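Local coordinates for Slr0280 protein (Synechocystis sp., PDB 5H3K), which is of unknown function but carries a phosphodiester glycosidase-like domain and may cleave sugar phosphodiesters, at residues G53-I58 against G141-M146; V145-N150 against P174-V179. All blocks are in the same frame, centred on the assembly; numbering follows the deposited sequence.

Contact 1: residues G53-I58 against G141-M146; sequences GNQISI and GNTLVM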
loop_
_atom_site.group_PDB
_atom_site.type_symbol
_atom_site.label_atom_id
_atom_site.label_comp_id
_atom_site.label_asym_id
_atom_site.label_seq_id
_atom_site.Cartn_x
_atom_site.Cartn_y
_atom_site.Cartn_z
ATOM N N GLY A 53 -6.534 -16.323 -14.002
ATOM C CA GLY A 53 -7.431 -15.191 -13.864
ATOM C C GLY A 53 -7.285 -14.471 -12.535
ATOM O O GLY A 53 -6.472 -14.857 -11.687
ATOM N N ASN A 54 -8.080 -13.422 -12.354
ATOM C CA ASN A 54 -7.994 -12.590 -11.155
ATOM C C ASN A 54 -9.287 -12.589 -10.332
ATOM O O ASN A 54 -9.428 -11.808 -9.391
ATOM C CB ASN A 54 -7.577 -11.160 -11.528
ATOM C CG ASN A 54 -8.596 -10.471 -12.421
ATOM O OD1 ASN A 54 -9.510 -11.107 -12.942
ATOM N ND2 ASN A 54 -8.442 -9.165 -12.606
ATOM N N GLN A 55 -10.222 -13.475 -10.683
ATOM C CA GLN A 55 -11.484 -13.600 -9.959
ATOM C C GLN A 55 -11.816 -15.052 -9.633
ATOM O O GLN A 55 -11.544 -15.956 -10.420
ATOM C CB GLN A 55 -12.635 -13.039 -10.797
ATOM C CG GLN A 55 -12.404 -11.641 -11.350
ATOM C CD GLN A 55 -13.395 -10.651 -10.812
ATOM O OE1 GLN A 55 -14.455 -10.429 -11.401
ATOM N NE2 GLN A 55 -13.070 -10.054 -9.673
ATOM N N ILE A 56 -12.423 -15.262 -8.471
ATOM C CA ILE A 56 -13.034 -16.543 -8.146
ATOM C C ILE A 56 -14.498 -16.267 -7.864
ATOM O O ILE A 56 -14.859 -15.149 -7.473
ATOM C CB ILE A 56 -12.356 -17.248 -6.948
ATOM C CG1 ILE A 56 -12.444 -16.407 -5.673
ATOM C CG2 ILE A 56 -10.901 -17.569 -7.277
ATOM C CD1 ILE A 56 -12.022 -17.174 -4.411
ATOM N N SER A 57 -15.348 -17.263 -8.089
ATOM C CA SER A 57 -16.775 -17.092 -7.851
ATOM C C SER A 57 -17.240 -18.041 -6.761
ATOM O O SER A 57 -16.932 -19.230 -6.795
ATOM C CB SER A 57 -17.560 -17.337 -9.134
ATOM O OG SER A 57 -18.940 -17.170 -8.885
ATOM N N ILE A 58 -17.963 -17.506 -5.778
ATOM C CA ILE A 58 -18.519 -18.301 -4.689
ATOM C C ILE A 58 -19.990 -17.936 -4.507
ATOM O O ILE A 58 -20.310 -16.771 -4.248
ATOM C CB ILE A 58 -17.803 -18.010 -3.355
ATOM C CG1 ILE A 58 -16.305 -18.321 -3.453
ATOM C CG2 ILE A 58 -18.437 -18.809 -2.236
ATOM C CD1 ILE A 58 -15.534 -18.013 -2.173
ATOM N N GLY A 141 -13.162 -18.731 -18.174
ATOM C CA GLY A 141 -12.448 -17.541 -18.599
ATOM C C GLY A 141 -11.574 -17.000 -17.484
ATOM O O GLY A 141 -10.669 -17.685 -17.004
ATOM N N ASN A 142 -11.862 -15.771 -17.063
ATOM C CA ASN A 142 -11.071 -15.100 -16.046
ATOM C C ASN A 142 -11.487 -15.500 -14.622
ATOM O O ASN A 142 -10.813 -15.156 -13.642
ATOM C CB ASN A 142 -11.171 -13.587 -16.249
ATOM C CG ASN A 142 -10.367 -12.807 -15.239
ATOM O OD1 ASN A 142 -9.139 -12.864 -15.229
ATOM N ND2 ASN A 142 -11.057 -12.055 -14.383
ATOM N N THR A 143 -12.580 -16.255 -14.517
ATOM C CA THR A 143 -13.167 -16.576 -13.219
ATOM C C THR A 143 -13.137 -18.073 -12.880
ATOM O O THR A 143 -13.700 -18.895 -13.604
ATOM C CB THR A 143 -14.621 -16.087 -13.138
ATOM O OG1 THR A 143 -14.664 -14.680 -13.404
ATOM C CG2 THR A 143 -15.192 -16.356 -11.750
ATOM N N LEU A 144 -12.476 -18.424 -11.780
ATOM C CA LEU A 144 -12.469 -19.806 -11.310
ATOM C C LEU A 144 -13.699 -20.035 -10.444
ATOM O O LEU A 144 -13.901 -19.336 -9.448
ATOM C CB LEU A 144 -11.205 -20.094 -10.498
ATOM C CG LEU A 144 -11.052 -21.468 -9.823
ATOM C CD1 LEU A 144 -10.896 -22.587 -10.851
ATOM C CD2 LEU A 144 -9.853 -21.459 -8.890
ATOM N N VAL A 145 -14.530 -21.008 -10.804
ATOM C CA VAL A 145 -15.740 -21.259 -10.035
ATOM C C VAL A 145 -15.456 -22.216 -8.884
ATOM O O VAL A 145 -15.079 -23.371 -9.101
ATOM C CB VAL A 145 -16.871 -21.826 -10.929
ATOM C CG1 VAL A 145 -18.146 -22.027 -10.109
ATOM C CG2 VAL A 145 -17.128 -20.892 -12.101
ATOM N N MET A 146 -15.629 -21.733 -7.658
ATOM C CA MET A 146 -15.351 -22.547 -6.483
ATOM C C MET A 146 -16.443 -23.602 -6.300
ATOM O O MET A 146 -17.609 -23.369 -6.632
ATOM C CB MET A 146 -15.207 -21.677 -5.230
ATOM C CG MET A 146 -14.120 -20.609 -5.338
ATOM S SD MET A 146 -12.487 -21.301 -5.704
ATOM C CE MET A 146 -12.246 -22.324 -4.257
HETATM O O HOH W 1 -19.602 -21.457 -6.559
#
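Ser-57 and Leu-144 meet backbone to backbone, Ser-57 N giving its hydrogen to Leu-144 O at 2.9 Å. Ser-57 alone spends its N-H on Leu-144 and its C=O on Met-146, the two residues that flank its bridge partner Val-145; Met-146 N reaches Ser-57 O at 3.0 Å. One step back, Leu-144 N binds Gln-55 O (3.0 Å). Gln-55 O also takes a CA-H...O contact from Thr-143, and Leu-144 O one from Ile-56. Ser-57 O has a second, weak donor: a water that binds Met-146 O more firmly, at 2.8 Å.

Toward Asn-54 and Asn-142 the regular pairing gives way to side-chain bonds. Gln-55 N makes only a weak bond to Asn-142 O, which also accepts from Trp-67 NE1. Asn-142 OD1 receives Asn-54 N at 3.1 Å, the donor standing 45° out of the amide plane; with CG anti to the backbone N (chi1 -180°), the Asn-142 amide extends to the Asn-54 corner. Asn-142 ND2 is modelled only 2.3 Å from Asn-54 OD1, too short to trust, so the exact fit of the two amides is doubtful.

Apolar groups back the polar seam. Ile-58 CG1 lies 3.7 Å from Met-146 CG, while Ile-56 CG2 meets Leu-144 CB on the face where Ile-56 packs against Leu-89 of helix 82-89. On the other face, Thr-143 CG2 touches Ser-57 CB. With strand 61-72 bound antiparallel along the other edge of 55-58, this is a parallel strand pair within a mixed beta sheet.

Contact 2: residues V145-N150 against P174-V179; sequences VMPNTN and PAFWQV
Thr-149 OG1 donates to Pro-174 O at 2.8 Å, a hydroxyl-to-carbonyl bond lying in the carbonyl plane that ties two loops together where neither runs as a regular strand. The rotamer divides the two branches of the threonine between different tasks. OG1 stands between the backbone N and the carbonyl carbon (chi1 72°), within range of Pro-174 O, whereas the methyl CG2 lies over one face of the Phe-176 ring, 4.1 Å from CE2. The hydroxyl has a second partner: a water donates to OG1 at 3.0 Å and itself accepts from Phe-176 N at 2.9 Å, so this one oxygen is linked to Pro-174 O directly and to Phe-176 N through the water, two residues apart on the opposing chain. With an alanine here both OG1 and CG2 are gone, and Pro-174 O is likely to lose its donor, the water one anchor and the Phe-176 ring the group over that face.

Phe-176 brings its ring to the other loop with CG anti to its own carbonyl carbon (chi1 -58°). Pro-147 O lies near the ring plane, at the edge, 3.6 Å from CE2, and the Pro-147 side chain crosses that of Phe-176 at about a right angle, CD approaching CE2 and CZ. Met-146, bent at both chi2 and chi3, curls until its methyl CE comes obliquely within 3.9 Å of CZ. Within the loop, Asn-148 OD1 accepts Asn-150 N at 3.2 Å, forming an Asx turn.

Beyond the two segments, the Phe-176 ring meets that of Trp-106 and rests on Leu-89 of helix 82-89. The loop between strands 143-145 and 153-161 is thereby packed against the approach to strand 177-182, an edge strand of a four-stranded antiparallel sheet.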
loop_
_atom_site.group_PDB
_atom_site.type_symbol
_atom_site.label_atom_id
_atom_site.label_comp_id
_atom_site.label_asym_id
_atom_site.label_seq_id
_atom_site.Cartn_x
_atom_site.Cartn_y
_atom_site.Cartn_z
ATOM N N VAL A 145 -14.530 -21.008 -10.804
ATOM C CA VAL A 145 -15.740 -21.259 -10.035
ATOM C C VAL A 145 -15.456 -22.216 -8.884
ATOM O O VAL A 145 -15.079 -23.371 -9.101
ATOM C CB VAL A 145 -16.871 -21.826 -10.929
ATOM C CG1 VAL A 145 -18.146 -22.027 -10.109
ATOM C CG2 VAL A 145 -17.128 -20.892 -12.101
ATOM N N MET A 146 -15.629 -21.733 -7.658
ATOM C CA MET A 146 -15.351 -22.547 -6.483
ATOM C C MET A 146 -16.443 -23.602 -6.300
ATOM O O MET A 146 -17.609 -23.369 -6.632
ATOM C CB MET A 146 -15.207 -21.677 -5.230
ATOM C CG MET A 146 -14.120 -20.609 -5.338
ATOM S SD MET A 146 -12.487 -21.301 -5.704
ATOM C CE MET A 146 -12.246 -22.324 -4.257
ATOM N N PRO A 147 -16.067 -24.772 -5.774
ATOM C CA PRO A 147 -17.034 -25.868 -5.718
ATOM C C PRO A 147 -18.055 -25.656 -4.610
ATOM O O PRO A 147 -17.785 -24.945 -3.638
ATOM C CB PRO A 147 -16.159 -27.086 -5.408
ATOM C CG PRO A 147 -14.994 -26.524 -4.628
ATOM C CD PRO A 147 -14.767 -25.136 -5.175
ATOM N N ASN A 148 -19.220 -26.270 -4.769
ATOM C CA ASN A 148 -20.244 -26.283 -3.732
ATOM C C ASN A 148 -19.860 -27.264 -2.618
ATOM O O ASN A 148 -19.700 -28.458 -2.860
ATOM C CB ASN A 148 -21.579 -26.683 -4.367
ATOM C CG ASN A 148 -22.774 -26.369 -3.485
ATOM O OD1 ASN A 148 -22.644 -25.763 -2.417
ATOM N ND2 ASN A 148 -23.956 -26.785 -3.936
ATOM N N THR A 149 -19.677 -26.776 -1.397
ATOM C CA THR A 149 -19.360 -27.688 -0.308
ATOM C C THR A 149 -20.606 -28.248 0.386
ATOM O O THR A 149 -20.490 -29.110 1.263
ATOM C CB THR A 149 -18.452 -27.034 0.739
ATOM O OG1 THR A 149 -19.208 -26.065 1.474
ATOM C CG2 THR A 149 -17.247 -26.370 0.063
ATOM N N ASN A 150 -21.782 -27.747 0.007
ATOM C CA ASN A 150 -23.065 -28.202 0.571
ATOM C C ASN A 150 -23.159 -28.088 2.090
ATOM O O ASN A 150 -23.761 -28.943 2.744
ATOM C CB ASN A 150 -23.384 -29.644 0.159
ATOM C CG ASN A 150 -23.551 -29.809 -1.342
ATOM O OD1 ASN A 150 -22.898 -30.655 -1.964
ATOM N ND2 ASN A 150 -24.435 -29.011 -1.930
ATOM N N PRO A 174 -17.353 -28.424 5.737
ATOM C CA PRO A 174 -16.483 -27.245 5.655
ATOM C C PRO A 174 -17.125 -26.182 4.775
ATOM O O PRO A 174 -17.908 -26.511 3.873
ATOM C CB PRO A 174 -15.227 -27.790 4.974
ATOM C CG PRO A 174 -15.186 -29.234 5.380
ATOM C CD PRO A 174 -16.649 -29.664 5.364
ATOM N N ALA A 175 -16.804 -24.920 5.034
ATOM C CA ALA A 175 -17.412 -23.833 4.285
ATOM C C ALA A 175 -16.415 -22.705 4.073
ATOM O O ALA A 175 -15.657 -22.367 4.975
ATOM C CB ALA A 175 -18.654 -23.318 5.016
ATOM N N PHE A 176 -16.407 -22.137 2.876
ATOM C CA PHE A 176 -15.595 -20.953 2.624
ATOM C C PHE A 176 -16.173 -19.774 3.398
ATOM O O PHE A 176 -17.391 -19.661 3.552
ATOM C CB PHE A 176 -15.591 -20.642 1.140
ATOM C CG PHE A 176 -15.090 -21.771 0.291
ATOM C CD1 PHE A 176 -13.929 -22.448 0.638
ATOM C CD2 PHE A 176 -15.788 -22.173 -0.837
ATOM C CE1 PHE A 176 -13.450 -23.495 -0.143
ATOM C CE2 PHE A 176 -15.315 -23.223 -1.633
ATOM C CZ PHE A 176 -14.146 -23.883 -1.280
ATOM N N TRP A 177 -15.308 -18.892 3.880
ATOM C CA TRP A 177 -15.775 -17.728 4.617
ATOM C C TRP A 177 -14.801 -16.564 4.487
ATOM O O TRP A 177 -13.632 -16.752 4.126
ATOM C CB TRP A 177 -16.006 -18.087 6.096
ATOM C CG TRP A 177 -14.782 -18.662 6.743
ATOM C CD1 TRP A 177 -14.388 -19.980 6.745
ATOM C CD2 TRP A 177 -13.776 -17.938 7.462
ATOM N NE1 TRP A 177 -13.202 -20.114 7.436
ATOM C CE2 TRP A 177 -12.811 -18.887 7.882
ATOM C CE3 TRP A 177 -13.605 -16.591 7.792
ATOM C CZ2 TRP A 177 -11.682 -18.510 8.619
ATOM C CZ3 TRP A 177 -12.479 -16.227 8.523
ATOM C CH2 TRP A 177 -11.531 -17.185 8.924
ATOM N N GLN A 178 -15.295 -15.360 4.774
ATOM C CA GLN A 178 -14.460 -14.172 4.817
ATOM C C GLN A 178 -14.964 -13.264 5.932
ATOM O O GLN A 178 -16.087 -13.441 6.430
ATOM C CB GLN A 178 -14.506 -13.445 3.471
ATOM C CG GLN A 178 -15.903 -13.030 3.043
ATOM C CD GLN A 178 -15.947 -12.442 1.631
ATOM O OE1 GLN A 178 -15.960 -11.222 1.452
ATOM N NE2 GLN A 178 -15.978 -13.312 0.628
ATOM N N VAL A 179 -14.132 -12.309 6.343
ATOM C CA VAL A 179 -14.504 -11.390 7.412
ATOM C C VAL A 179 -14.034 -9.981 7.074
ATOM O O VAL A 179 -12.925 -9.800 6.586
ATOM C CB VAL A 179 -13.971 -11.874 8.805
ATOM C CG1 VAL A 179 -12.483 -12.201 8.749
ATOM C CG2 VAL A 179 -14.275 -10.848 9.910
HETATM O O HOH W 2 -18.525 -23.203 1.240
#

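Overall arrangement
Met-146 belongs to both contacts, its backbone N closing the strand pairing of contact 1 and its methyl end entering the packing of contact 2. The centres lie about 13 Å apart, and the two also touch directly where Ile-58 meets Phe-176; Leu-89 of helix 82-89 packs against both. Contact 1 is partly buried, with exposed asparagines at one end, and relies chiefly on backbone hydrogen bonds inside one mixed sheet. Contact 2 is smaller, 229 against 475 Å², yet its touching residues are mostly buried: here loops leading to different sheets meet through an aromatic ring, a single direct side-chain hydrogen bond and a bridging water.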